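PDB 5M11: immunoreactive 84kD antigen PG93 from Porphyromonas gingivalis, which is a bacterial-surface component of the type IX secretion system, essential to that pathway and probably involved in the export and processing of secreted proteins. Local coordinates for residues 58-63 with 93-98; 83-88 with 100-105; 154-159 with 199-204; 227-232 with 253-258; 412-417 with 437-442. All blocks are in the same frame, centred on the assembly; numbering follows the deposited sequence.

Interaction 1: residues 58-63 with 93-98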
# COMPACT_ATOMS: atom_id res chain seq x y z
N SER A 58 12.21 -8.04 -5.11
CA SER A 58 13.07 -9.17 -4.76
C SER A 58 12.95 -10.37 -5.73
O SER A 58 13.74 -11.32 -5.64
CB SER A 58 12.76 -9.63 -3.34
OG SER A 58 13.47 -10.80 -2.99
N GLY A 59 11.96 -10.34 -6.63
CA GLY A 59 11.73 -11.42 -7.58
C GLY A 59 10.36 -12.07 -7.48
O GLY A 59 10.04 -12.94 -8.29
N LEU A 60 9.55 -11.67 -6.49
CA LEU A 60 8.21 -12.20 -6.28
C LEU A 60 7.27 -11.69 -7.37
O LEU A 60 7.48 -10.60 -7.91
CB LEU A 60 7.69 -11.85 -4.87
CG LEU A 60 7.99 -12.84 -3.71
CD1 LEU A 60 9.49 -12.99 -3.44
CD2 LEU A 60 7.35 -12.35 -2.44
N SER A 61 6.27 -12.49 -7.73
CA SER A 61 5.35 -12.24 -8.84
C SER A 61 4.08 -11.46 -8.46
O SER A 61 3.37 -11.03 -9.38
CB SER A 61 4.94 -13.55 -9.49
OG SER A 61 6.02 -14.46 -9.65
N ASP A 62 3.76 -11.30 -7.15
CA ASP A 62 2.55 -10.59 -6.71
C ASP A 62 2.73 -9.91 -5.33
O ASP A 62 3.80 -10.03 -4.74
CB ASP A 62 1.33 -11.54 -6.70
CG ASP A 62 0.09 -10.93 -7.33
OD1 ASP A 62 -0.10 -9.67 -7.21
OD2 ASP A 62 -0.69 -11.70 -7.93
N THR A 63 1.67 -9.23 -4.81
CA THR A 63 1.78 -8.40 -3.62
C THR A 63 1.30 -8.97 -2.24
O THR A 63 2.11 -8.88 -1.30
CB THR A 63 1.06 -7.06 -3.86
OG1 THR A 63 1.54 -6.51 -5.08
CG2 THR A 63 1.29 -6.03 -2.73
N GLY A 93 16.94 -19.08 -3.99
CA GLY A 93 16.14 -17.86 -3.94
C GLY A 93 15.54 -17.50 -5.29
O GLY A 93 15.34 -16.32 -5.59
N ARG A 94 15.29 -18.51 -6.12
CA ARG A 94 14.72 -18.33 -7.44
C ARG A 94 13.22 -18.57 -7.35
O ARG A 94 12.77 -19.59 -6.79
CB ARG A 94 15.39 -19.25 -8.46
CG ARG A 94 16.92 -19.11 -8.49
CD ARG A 94 17.56 -19.86 -9.65
NE ARG A 94 17.47 -21.31 -9.49
CZ ARG A 94 17.38 -22.18 -10.49
NH1 ARG A 94 17.37 -21.75 -11.75
NH2 ARG A 94 17.31 -23.48 -10.25
N VAL A 95 12.45 -17.62 -7.88
CA VAL A 95 10.98 -17.62 -7.85
C VAL A 95 10.41 -18.27 -9.12
O VAL A 95 10.86 -17.96 -10.23
CB VAL A 95 10.46 -16.17 -7.67
CG1 VAL A 95 8.93 -16.11 -7.72
CG2 VAL A 95 10.99 -15.55 -6.39
N THR A 96 9.39 -19.13 -8.97
CA THR A 96 8.71 -19.76 -10.10
C THR A 96 7.22 -19.52 -9.93
O THR A 96 6.66 -19.88 -8.88
CB THR A 96 9.08 -21.24 -10.21
OG1 THR A 96 10.49 -21.38 -10.07
CG2 THR A 96 8.65 -21.83 -11.51
N ASN A 97 6.59 -18.88 -10.93
CA ASN A 97 5.18 -18.52 -10.84
C ASN A 97 4.23 -19.67 -11.22
O ASN A 97 4.51 -20.41 -12.16
CB ASN A 97 4.88 -17.29 -11.72
CG ASN A 97 3.68 -16.46 -11.29
OD1 ASN A 97 2.99 -15.84 -12.11
ND2 ASN A 97 3.41 -16.41 -9.98
N VAL A 98 3.11 -19.81 -10.49
CA VAL A 98 2.07 -20.81 -10.80
C VAL A 98 0.73 -20.01 -10.81
O VAL A 98 0.03 -19.95 -9.78
CB VAL A 98 2.09 -22.04 -9.84
CG1 VAL A 98 1.14 -23.12 -10.32
CG2 VAL A 98 3.50 -22.62 -9.67

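Interaction 2: residues 83-88 with 100-105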
# COMPACT_ATOMS: atom_id res chain seq x y z
N SER A 83 -4.66 -13.02 -4.14
CA SER A 83 -5.19 -12.98 -5.49
C SER A 83 -5.32 -14.37 -6.13
O SER A 83 -5.65 -14.47 -7.32
CB SER A 83 -4.28 -12.11 -6.36
OG SER A 83 -3.03 -12.75 -6.61
N GLY A 84 -5.01 -15.43 -5.38
CA GLY A 84 -5.02 -16.78 -5.91
C GLY A 84 -3.70 -17.19 -6.56
O GLY A 84 -3.52 -18.37 -6.91
N ASN A 85 -2.77 -16.25 -6.72
CA ASN A 85 -1.46 -16.53 -7.30
C ASN A 85 -0.58 -17.38 -6.37
O ASN A 85 -0.74 -17.36 -5.15
CB ASN A 85 -0.74 -15.23 -7.60
CG ASN A 85 0.07 -15.24 -8.86
OD1 ASN A 85 0.49 -16.28 -9.38
ND2 ASN A 85 0.33 -14.06 -9.36
N ILE A 86 0.37 -18.11 -6.97
CA ILE A 86 1.33 -18.98 -6.29
C ILE A 86 2.74 -18.69 -6.82
O ILE A 86 2.95 -18.50 -8.04
CB ILE A 86 0.97 -20.48 -6.48
CG1 ILE A 86 -0.33 -20.87 -5.74
CG2 ILE A 86 2.12 -21.40 -6.12
CD1 ILE A 86 -1.16 -21.87 -6.47
N ASP A 87 3.71 -18.70 -5.90
CA ASP A 87 5.12 -18.57 -6.19
C ASP A 87 5.85 -19.71 -5.49
O ASP A 87 5.40 -20.14 -4.42
CB ASP A 87 5.67 -17.21 -5.71
CG ASP A 87 5.67 -16.09 -6.74
OD1 ASP A 87 5.34 -16.35 -7.92
OD2 ASP A 87 6.04 -14.95 -6.37
N ILE A 88 6.94 -20.22 -6.10
CA ILE A 88 7.78 -21.24 -5.48
C ILE A 88 9.14 -20.64 -5.37
O ILE A 88 9.73 -20.25 -6.37
CB ILE A 88 7.77 -22.62 -6.19
CG1 ILE A 88 6.34 -23.20 -6.22
CG2 ILE A 88 8.69 -23.59 -5.44
CD1 ILE A 88 6.05 -24.24 -7.26
N ALA A 100 -2.18 -20.40 -12.50
CA ALA A 100 -3.37 -21.16 -12.92
C ALA A 100 -4.63 -20.81 -12.12
O ALA A 100 -5.69 -20.66 -12.74
CB ALA A 100 -3.11 -22.65 -12.82
N LEU A 101 -4.54 -20.67 -10.76
CA LEU A 101 -5.70 -20.38 -9.91
C LEU A 101 -6.15 -18.96 -10.09
O LEU A 101 -7.35 -18.75 -10.20
CB LEU A 101 -5.45 -20.67 -8.42
CG LEU A 101 -5.30 -22.15 -8.02
CD1 LEU A 101 -4.96 -22.29 -6.55
CD2 LEU A 101 -6.56 -22.94 -8.30
N LYS A 102 -5.22 -17.99 -10.11
CA LYS A 102 -5.52 -16.57 -10.27
C LYS A 102 -6.15 -16.32 -11.66
O LYS A 102 -7.12 -15.53 -11.78
CB LYS A 102 -4.24 -15.73 -10.08
CG LYS A 102 -4.29 -14.28 -10.58
CD LYS A 102 -2.91 -13.64 -10.76
CE LYS A 102 -2.19 -14.03 -12.04
NZ LYS A 102 -2.69 -13.28 -13.23
N ASP A 103 -5.62 -17.01 -12.70
CA ASP A 103 -6.08 -16.87 -14.08
C ASP A 103 -7.46 -17.53 -14.30
O ASP A 103 -8.17 -17.15 -15.24
CB ASP A 103 -5.04 -17.40 -15.08
CG ASP A 103 -3.74 -16.60 -15.18
OD1 ASP A 103 -3.70 -15.44 -14.68
OD2 ASP A 103 -2.77 -17.12 -15.79
N ASN A 104 -7.86 -18.47 -13.42
CA ASN A 104 -9.18 -19.11 -13.53
C ASN A 104 -10.25 -18.15 -12.99
O ASN A 104 -10.42 -17.96 -11.77
CB ASN A 104 -9.20 -20.47 -12.84
CG ASN A 104 -10.27 -21.40 -13.36
OD1 ASN A 104 -11.46 -21.03 -13.45
ND2 ASN A 104 -9.89 -22.63 -13.66
N ILE A 105 -10.91 -17.48 -13.93
CA ILE A 105 -11.96 -16.48 -13.72
C ILE A 105 -13.19 -17.09 -13.04
O ILE A 105 -13.83 -16.42 -12.23
CB ILE A 105 -12.33 -15.80 -15.07
CG1 ILE A 105 -12.27 -16.82 -16.27
CG2 ILE A 105 -11.44 -14.58 -15.31
CD1 ILE A 105 -12.93 -16.35 -17.64

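Interaction 3: residues 154-159 with 199-204. With GOL (glycerol), chain U.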
# COMPACT_ATOMS: atom_id res chain seq x y z
N ALA A 154 -6.18 -33.63 4.50
CA ALA A 154 -5.27 -34.48 5.22
C ALA A 154 -4.84 -35.68 4.34
O ALA A 154 -5.64 -36.25 3.60
CB ALA A 154 -5.89 -34.96 6.52
N LYS A 155 -3.56 -36.03 4.39
CA LYS A 155 -3.03 -37.12 3.62
C LYS A 155 -2.80 -38.28 4.56
O LYS A 155 -2.28 -38.10 5.67
CB LYS A 155 -1.75 -36.64 2.89
CG LYS A 155 -1.07 -37.64 1.99
CD LYS A 155 -1.78 -37.91 0.67
CE LYS A 155 -0.89 -38.72 -0.24
NZ LYS A 155 -0.69 -40.11 0.25
N LEU A 156 -3.19 -39.47 4.12
CA LEU A 156 -3.05 -40.70 4.88
C LEU A 156 -2.14 -41.74 4.18
O LEU A 156 -1.53 -41.50 3.13
CB LEU A 156 -4.46 -41.30 5.09
CG LEU A 156 -5.40 -40.58 6.01
CD1 LEU A 156 -6.82 -40.83 5.61
CD2 LEU A 156 -5.24 -41.06 7.42
N ASP A 157 -2.08 -42.92 4.78
CA ASP A 157 -1.40 -44.11 4.29
C ASP A 157 -2.00 -44.58 2.97
O ASP A 157 -3.17 -44.32 2.70
CB ASP A 157 -1.58 -45.24 5.34
CG ASP A 157 -0.67 -45.14 6.54
OD1 ASP A 157 0.49 -44.68 6.37
OD2 ASP A 157 -1.08 -45.62 7.64
N ASN A 158 -1.20 -45.31 2.18
CA ASN A 158 -1.60 -45.95 0.92
C ASN A 158 -2.33 -44.98 -0.03
O ASN A 158 -3.48 -45.22 -0.42
CB ASN A 158 -2.46 -47.21 1.21
CG ASN A 158 -1.96 -48.06 2.36
OD1 ASN A 158 -2.63 -48.19 3.40
ND2 ASN A 158 -0.75 -48.63 2.22
N ASP A 159 -1.63 -43.87 -0.37
CA ASP A 159 -2.06 -42.82 -1.29
C ASP A 159 -3.52 -42.32 -1.05
O ASP A 159 -4.17 -41.86 -2.01
CB ASP A 159 -1.87 -43.31 -2.75
CG ASP A 159 -0.60 -42.83 -3.45
OD1 ASP A 159 -0.22 -41.63 -3.27
OD2 ASP A 159 -0.01 -43.63 -4.24
N LEU A 199 -8.94 -30.30 10.72
CA LEU A 199 -8.47 -31.66 10.95
C LEU A 199 -6.97 -31.77 10.58
O LEU A 199 -6.49 -31.04 9.72
CB LEU A 199 -9.32 -32.77 10.27
CG LEU A 199 -9.67 -32.65 8.81
CD1 LEU A 199 -8.57 -33.15 7.96
CD2 LEU A 199 -10.88 -33.49 8.49
N GLY A 200 -6.28 -32.69 11.24
CA GLY A 200 -4.87 -32.94 11.00
C GLY A 200 -4.49 -34.28 11.55
O GLY A 200 -5.14 -34.76 12.47
N ILE A 201 -3.44 -34.89 10.99
CA ILE A 201 -2.85 -36.17 11.35
C ILE A 201 -1.68 -35.96 12.29
O ILE A 201 -0.89 -35.05 12.11
CB ILE A 201 -2.43 -36.91 10.06
CG1 ILE A 201 -3.51 -37.90 9.65
CG2 ILE A 201 -1.11 -37.59 10.17
CD1 ILE A 201 -4.21 -37.53 8.45
N VAL A 202 -1.58 -36.82 13.30
CA VAL A 202 -0.50 -36.78 14.28
C VAL A 202 -0.23 -38.23 14.61
O VAL A 202 -1.08 -38.91 15.16
CB VAL A 202 -0.79 -35.85 15.51
CG1 VAL A 202 -2.15 -36.14 16.16
CG2 VAL A 202 0.33 -35.88 16.54
N GLY A 203 0.90 -38.72 14.13
CA GLY A 203 1.31 -40.12 14.26
C GLY A 203 0.31 -41.03 13.59
O GLY A 203 -0.13 -40.75 12.46
N GLU A 204 -0.15 -42.05 14.34
CA GLU A 204 -1.16 -43.00 13.87
C GLU A 204 -2.62 -42.52 14.17
O GLU A 204 -3.55 -43.32 14.13
CB GLU A 204 -0.90 -44.40 14.45
CG GLU A 204 0.46 -44.96 14.07
CD GLU A 204 0.75 -45.23 12.60
OE1 GLU A 204 -0.19 -45.55 11.84
OE2 GLU A 204 1.95 -45.18 12.22
C1 GOL U . 3.39 -43.00 7.43
O1 GOL U . 3.48 -41.86 6.58
C2 GOL U . 2.30 -42.83 8.46
O2 GOL U . 1.11 -42.34 7.83
C3 GOL U . 2.02 -44.17 9.10
O3 GOL U . 0.69 -44.23 9.62

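Interaction 4: residues 227-232 with 253-258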
# COMPACT_ATOMS: atom_id res chain seq x y z
N LEU A 227 -13.22 -38.40 22.47
CA LEU A 227 -12.85 -37.04 22.85
C LEU A 227 -11.46 -37.01 23.46
O LEU A 227 -11.24 -37.74 24.42
CB LEU A 227 -13.90 -36.47 23.83
CG LEU A 227 -13.73 -35.01 24.24
CD1 LEU A 227 -14.23 -34.08 23.18
CD2 LEU A 227 -14.47 -34.73 25.53
N LEU A 228 -10.54 -36.18 22.92
CA LEU A 228 -9.16 -36.05 23.43
C LEU A 228 -9.10 -34.97 24.50
O LEU A 228 -8.79 -35.26 25.67
CB LEU A 228 -8.14 -35.81 22.30
CG LEU A 228 -6.67 -35.64 22.68
CD1 LEU A 228 -6.08 -36.88 23.24
CD2 LEU A 228 -5.88 -35.23 21.48
N LEU A 229 -9.44 -33.73 24.13
CA LEU A 229 -9.54 -32.64 25.10
C LEU A 229 -10.71 -31.74 24.73
O LEU A 229 -11.26 -31.83 23.63
CB LEU A 229 -8.23 -31.85 25.31
CG LEU A 229 -7.48 -31.09 24.19
CD1 LEU A 229 -6.72 -32.00 23.29
CD2 LEU A 229 -8.34 -30.07 23.44
N SER A 230 -11.09 -30.88 25.66
CA SER A 230 -12.16 -29.93 25.48
C SER A 230 -11.59 -28.53 25.56
O SER A 230 -11.53 -27.94 26.64
CB SER A 230 -13.26 -30.14 26.52
OG SER A 230 -13.62 -31.50 26.70
N SER A 231 -11.16 -27.99 24.43
CA SER A 231 -10.64 -26.63 24.35
C SER A 231 -11.80 -25.61 24.37
O SER A 231 -12.98 -26.00 24.42
CB SER A 231 -9.81 -26.49 23.07
OG SER A 231 -9.24 -25.21 22.99
N SER A 232 -11.48 -24.30 24.36
CA SER A 232 -12.48 -23.25 24.34
C SER A 232 -13.05 -23.13 22.93
O SER A 232 -12.37 -23.52 21.97
CB SER A 232 -11.88 -21.93 24.80
OG SER A 232 -10.92 -21.42 23.89
N TYR A 253 -2.59 -26.02 23.11
CA TYR A 253 -2.56 -27.46 23.32
C TYR A 253 -1.69 -28.05 22.25
O TYR A 253 -2.01 -27.95 21.06
CB TYR A 253 -3.96 -28.09 23.31
CG TYR A 253 -4.87 -27.61 24.40
CD1 TYR A 253 -4.97 -28.29 25.61
CD2 TYR A 253 -5.70 -26.50 24.20
CE1 TYR A 253 -5.83 -27.86 26.61
CE2 TYR A 253 -6.57 -26.07 25.19
CZ TYR A 253 -6.64 -26.75 26.40
OH TYR A 253 -7.49 -26.32 27.38
N PHE A 254 -0.57 -28.62 22.66
CA PHE A 254 0.36 -29.26 21.76
C PHE A 254 0.14 -30.77 21.82
O PHE A 254 0.42 -31.38 22.86
CB PHE A 254 1.82 -28.87 22.08
CG PHE A 254 2.85 -29.62 21.26
CD1 PHE A 254 2.70 -29.77 19.89
CD2 PHE A 254 3.96 -30.18 21.87
CE1 PHE A 254 3.64 -30.46 19.14
CE2 PHE A 254 4.91 -30.88 21.12
CZ PHE A 254 4.74 -31.01 19.76
N ILE A 255 -0.36 -31.36 20.71
CA ILE A 255 -0.62 -32.79 20.60
C ILE A 255 0.48 -33.43 19.76
O ILE A 255 0.73 -32.98 18.64
CB ILE A 255 -2.05 -33.09 20.04
CG1 ILE A 255 -3.14 -32.43 20.91
CG2 ILE A 255 -2.33 -34.61 19.86
CD1 ILE A 255 -4.17 -31.70 20.12
N GLU A 256 1.12 -34.48 20.29
CA GLU A 256 2.15 -35.17 19.54
C GLU A 256 1.89 -36.70 19.57
O GLU A 256 0.92 -37.13 20.20
CB GLU A 256 3.55 -34.79 20.02
CG GLU A 256 3.87 -35.15 21.46
CD GLU A 256 5.07 -34.41 22.00
OE1 GLU A 256 6.19 -34.62 21.48
OE2 GLU A 256 4.89 -33.61 22.95
N LYS A 257 2.70 -37.49 18.83
CA LYS A 257 2.60 -38.95 18.70
C LYS A 257 2.19 -39.65 19.99
O LYS A 257 2.77 -39.42 21.05
CB LYS A 257 3.94 -39.54 18.27
CG LYS A 257 4.32 -39.42 16.79
CD LYS A 257 5.84 -39.67 16.53
CE LYS A 257 6.41 -40.97 17.09
NZ LYS A 257 7.84 -41.17 16.73
N GLY A 258 1.24 -40.55 19.86
CA GLY A 258 0.79 -41.35 20.99
C GLY A 258 -0.15 -40.59 21.88
O GLY A 258 -0.36 -40.99 23.03

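Interaction 5: residues 412-417 with 437-442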
# COMPACT_ATOMS: atom_id res chain seq x y z
N THR A 412 -12.39 26.20 23.08
CA THR A 412 -11.70 26.02 21.79
C THR A 412 -12.62 26.43 20.60
O THR A 412 -13.85 26.41 20.74
CB THR A 412 -11.30 24.54 21.67
OG1 THR A 412 -10.63 24.12 22.86
CG2 THR A 412 -10.44 24.28 20.53
N ALA A 413 -12.04 26.80 19.44
CA ALA A 413 -12.85 27.14 18.26
C ALA A 413 -13.25 25.86 17.48
O ALA A 413 -14.07 25.95 16.55
CB ALA A 413 -12.13 28.12 17.34
N ILE A 414 -12.71 24.67 17.89
CA ILE A 414 -13.00 23.34 17.35
C ILE A 414 -14.42 22.98 17.79
O ILE A 414 -14.63 22.45 18.88
CB ILE A 414 -11.93 22.27 17.79
CG1 ILE A 414 -10.47 22.67 17.42
CG2 ILE A 414 -12.24 20.85 17.28
CD1 ILE A 414 -10.20 23.22 16.06
N ALA A 415 -15.40 23.37 16.95
CA ALA A 415 -16.84 23.17 17.16
C ALA A 415 -17.24 21.71 16.94
O ALA A 415 -16.84 21.10 15.94
CB ALA A 415 -17.62 24.07 16.23
N GLU A 416 -18.05 21.16 17.86
CA GLU A 416 -18.53 19.78 17.79
C GLU A 416 -19.93 19.70 17.15
O GLU A 416 -20.84 20.42 17.56
CB GLU A 416 -18.56 19.13 19.19
CG GLU A 416 -17.25 19.19 19.96
CD GLU A 416 -17.27 18.56 21.34
OE1 GLU A 416 -18.24 18.80 22.10
OE2 GLU A 416 -16.29 17.87 21.68
N CYS A 417 -20.08 18.82 16.14
CA CYS A 417 -21.34 18.58 15.43
C CYS A 417 -22.26 17.74 16.29
O CYS A 417 -23.48 17.80 16.13
CB CYS A 417 -21.09 17.92 14.08
SG CYS A 417 -19.87 16.58 14.12
N GLY A 437 -7.92 26.18 9.31
CA GLY A 437 -8.53 24.89 9.12
C GLY A 437 -10.02 24.97 9.07
O GLY A 437 -10.61 26.01 9.41
N THR A 438 -10.65 23.88 8.65
CA THR A 438 -12.09 23.78 8.53
C THR A 438 -12.61 22.62 9.40
O THR A 438 -11.84 21.72 9.77
CB THR A 438 -12.50 23.66 7.04
OG1 THR A 438 -12.31 22.31 6.60
CG2 THR A 438 -11.77 24.66 6.13
N LEU A 439 -13.91 22.68 9.76
CA LEU A 439 -14.63 21.70 10.58
C LEU A 439 -15.88 21.25 9.85
O LEU A 439 -16.56 22.06 9.20
CB LEU A 439 -15.03 22.30 11.94
CG LEU A 439 -13.96 22.95 12.81
CD1 LEU A 439 -14.52 24.15 13.56
CD2 LEU A 439 -13.36 21.96 13.77
N GLY A 440 -16.21 19.98 10.00
CA GLY A 440 -17.40 19.42 9.38
C GLY A 440 -18.64 19.45 10.24
O GLY A 440 -18.56 19.34 11.47
N ALA A 441 -19.81 19.57 9.56
CA ALA A 441 -21.20 19.59 10.03
C ALA A 441 -21.48 20.56 11.23
O ALA A 441 -22.17 20.18 12.17
CB ALA A 441 -21.64 18.17 10.39
N VAL A 442 -20.96 21.81 11.15
CA VAL A 442 -21.14 22.87 12.17
C VAL A 442 -21.28 24.23 11.49
O VAL A 442 -20.77 24.38 10.37
CB VAL A 442 -20.00 22.94 13.24
CG1 VAL A 442 -20.15 21.86 14.30
CG2 VAL A 442 -18.61 22.93 12.62

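Interaction 1: residues 58-63 with 93-98
G59 meets V95 through its backbone carbonyl, not through any side chain: G59 O lies 3.3 Å from V95 CB, with both methyls of the valine at a similar distance. V95 has CG1 anti to its own N (chi1 176°), which leaves the CG2 methyl turned toward the G59 peptide. L60 sets out away from the strand, yet its CD1 comes within 4.2 Å of V95 CG2, the two side chains crossing at about a right angle. S61 then turns to N97, and its CB stands 3.3 Å from N97 ND2. The hydroxyl is equally close to that amide nitrogen but poorly aligned, and the two are not bonded. Both are instead hydrogen-bonded to D87 OD1 on strand 86-89, and N97 ND2 also to N85 OD1. Segment 58-63 belongs to the loop that leads from one propeller blade into the next, and strand 95-98 is the outer edge of that next blade. The two touch directly through V95 packing on G59 and L60 and through S61 lying beside N97, whereas the polar link runs through the one oxygen, D87 OD1, so that loop and edge strand are joined indirectly.

Interaction 2: residues 83-88 with 100-105
D62 OD2 is gripped by two groups, S83 OG and N85 ND2, and these belong to the very residues along which the K102 side chain lies. K102 and N85 point the same way, so that methylene CD of K102 lies 3.6 Å from N85 ND2; the other end of that amide, OD1, accepts from N97 ND2. Two bends, at chi3 (80°) and chi4 (79°), then fold the lysine back toward D103, where K102 NZ and D103 OD1 form a salt bridge of 2.8 Å. The ammonium meets the oxygen nearly in line with its C-O bond. Nearer the backbone, S83 O rests 3.3 Å from K102 CB. G84 brings the chains closest, its CA only 4.4 Å from the CA of K102, and G84 O touches L101 CB at 3.4 Å. I86 CD1 and L101 CD1 meet at 3.8 Å, and Y80 of strand 76-81 packs on both. The short, weakly bonded helix 100-103 follows edge strand 95-98 and leads on toward the next blade of the propeller. Its contact with the blade is thus made by carbon: the lysine methylenes and the L101 side chain face the turn 83-85 and I86, while the lysine's charge is paired with D103 of its own segment.

Interaction 3: residues 154-159 with 199-204
A154 presents a single methyl to a shallow notch between two branched side chains: its CB lies 3.5 Å from L199 CD1 and 3.6 Å from I201 CD1. L199 can offer that methyl because its CG sits in the crowded position between backbone N and carbonyl carbon (chi1 50°). The larger bump comes from the other segment. I201 CD1 projects into a hollow whose walls are the A154 methyl, the K155 carbonyl and the L156 side chain, reaching 3.4 Å from K155 O and 3.8 Å from L156 CD2. L156 comes in at about a right angle to the isoleucine, so its branch closes one end of the hollow. The two touching parts run in nearly the same direction, 20° apart, as expected where the first strands of successive beta-propeller blades stand next to each other; L164 and F208, from the strands that follow in each blade, pack on L199. Just past the strand ends, a glycerol, probably from the crystallisation liquor, lies between the two segments. Its O2 donates to D157 OD1 at 2.8 Å, while its O3 lies between D157 OD2 and E204 OE1, 2.7 Å from the latter. Those two like-charged carboxylates stand 4.3 Å apart, D157 OD2 to E204 OE1, with the glycerol O3 close to both; E204 OE1 also receives a weak bond from N220.

Interaction 4: residues 227-232 with 253-258
L229 lies over one face of the Y253 ring, its CD2 standing 4.3 Å above the ring plane, over the centre. With CG set between the backbone N and the carbonyl carbon (chi1 60°), L229 lies against the ring, and its CG comes 4.0 Å from Y253 CD1. The other branch is spent on a neighbour: L229 CD1 reaches out to I255 CD1 at 4.1 Å, end to end. L228 approaches the same isoleucine in the same manner, with its CD2 4.0 Å from I255 CG2, so that two leucines in succession meet one residue of the other strand. On the CD2/CE2 side of the ring, S231 comes in obliquely, its OG 3.6 Å from Y253 CE2. Neither polar group is used across the interface, since S231 OG bonds S235 OG and Y253 OH bonds R251 NE. The contact is face-to-face packing of two propeller blades, not strand pairing, as the strand axes are 10.2 Å apart and the directions nearly antiparallel at 163°. Strand 226-230 is the outermost strand of its blade, beside strand 214-219, whose V215 and V217 pack against L229 and L228. Strand 252-256 lies inside the following blade, between strands 244-247 and 260-264, with I246 supporting both Y253 and I255.

Interaction 5: residues 412-417 with 437-442
L439 pushes its two methyls into the bend of segment 412-417: CD2 touches I414 CG2 at 3.8 Å, and CD1 lies 3.6 Å from A415 N. The isoleucine and leucine side chains cross at about a right angle. Further along, V442 takes over, its CG1 anti to its carbonyl carbon (chi1 -78°) and packed 3.6 Å from C417 N. The A415 methyl bridges the two, 3.9 Å from V442 CG1 and 4.1 Å from L439 CD1. C417 completes this first shell through its CB, which faces the A441 methyl at 3.7 Å. What positions these groups lies one layer out. I414 is the centre of an inverse gamma turn, which bends the loop around the leucine, and W456 and F447 pack against I414, F447 also against L439. G440 and A441 keep backbone bonds to R423 and L467. E416, directed away from the interface, bonds S408 OG. A413 lies about 6 Å, side chain to side chain, from H457, which binds zinc in a structure of this protein, although none is bound to it here. Segment 412-417 helps connect strand 402-407, outermost in one four-stranded sheet, to strand 422-429, first of the next, the strand order of beta-propeller blades; here it also packs on the end of strand 435-439.

Interactions 1 and 2 share one blade: strands 86-89 and 95-98 are neighbours in it, V98 N pairing with I86 O, and D87 of the one receives S61 and N97 of the other. Interaction 2 is the buried member of the pair, interaction 1 the surface one; interactions 3, 4 and 5 are partly buried. Interactions 3 and 4 lie further along the same propeller and touch where V202 packs on E256; both use sheet 196-230, one at its first strand and the other at its last, and both join blade to blade by apolar packing. Interaction 5, on the opposite side of the chain's centre from 1 to 3, is likewise apolar, but loop-to-strand.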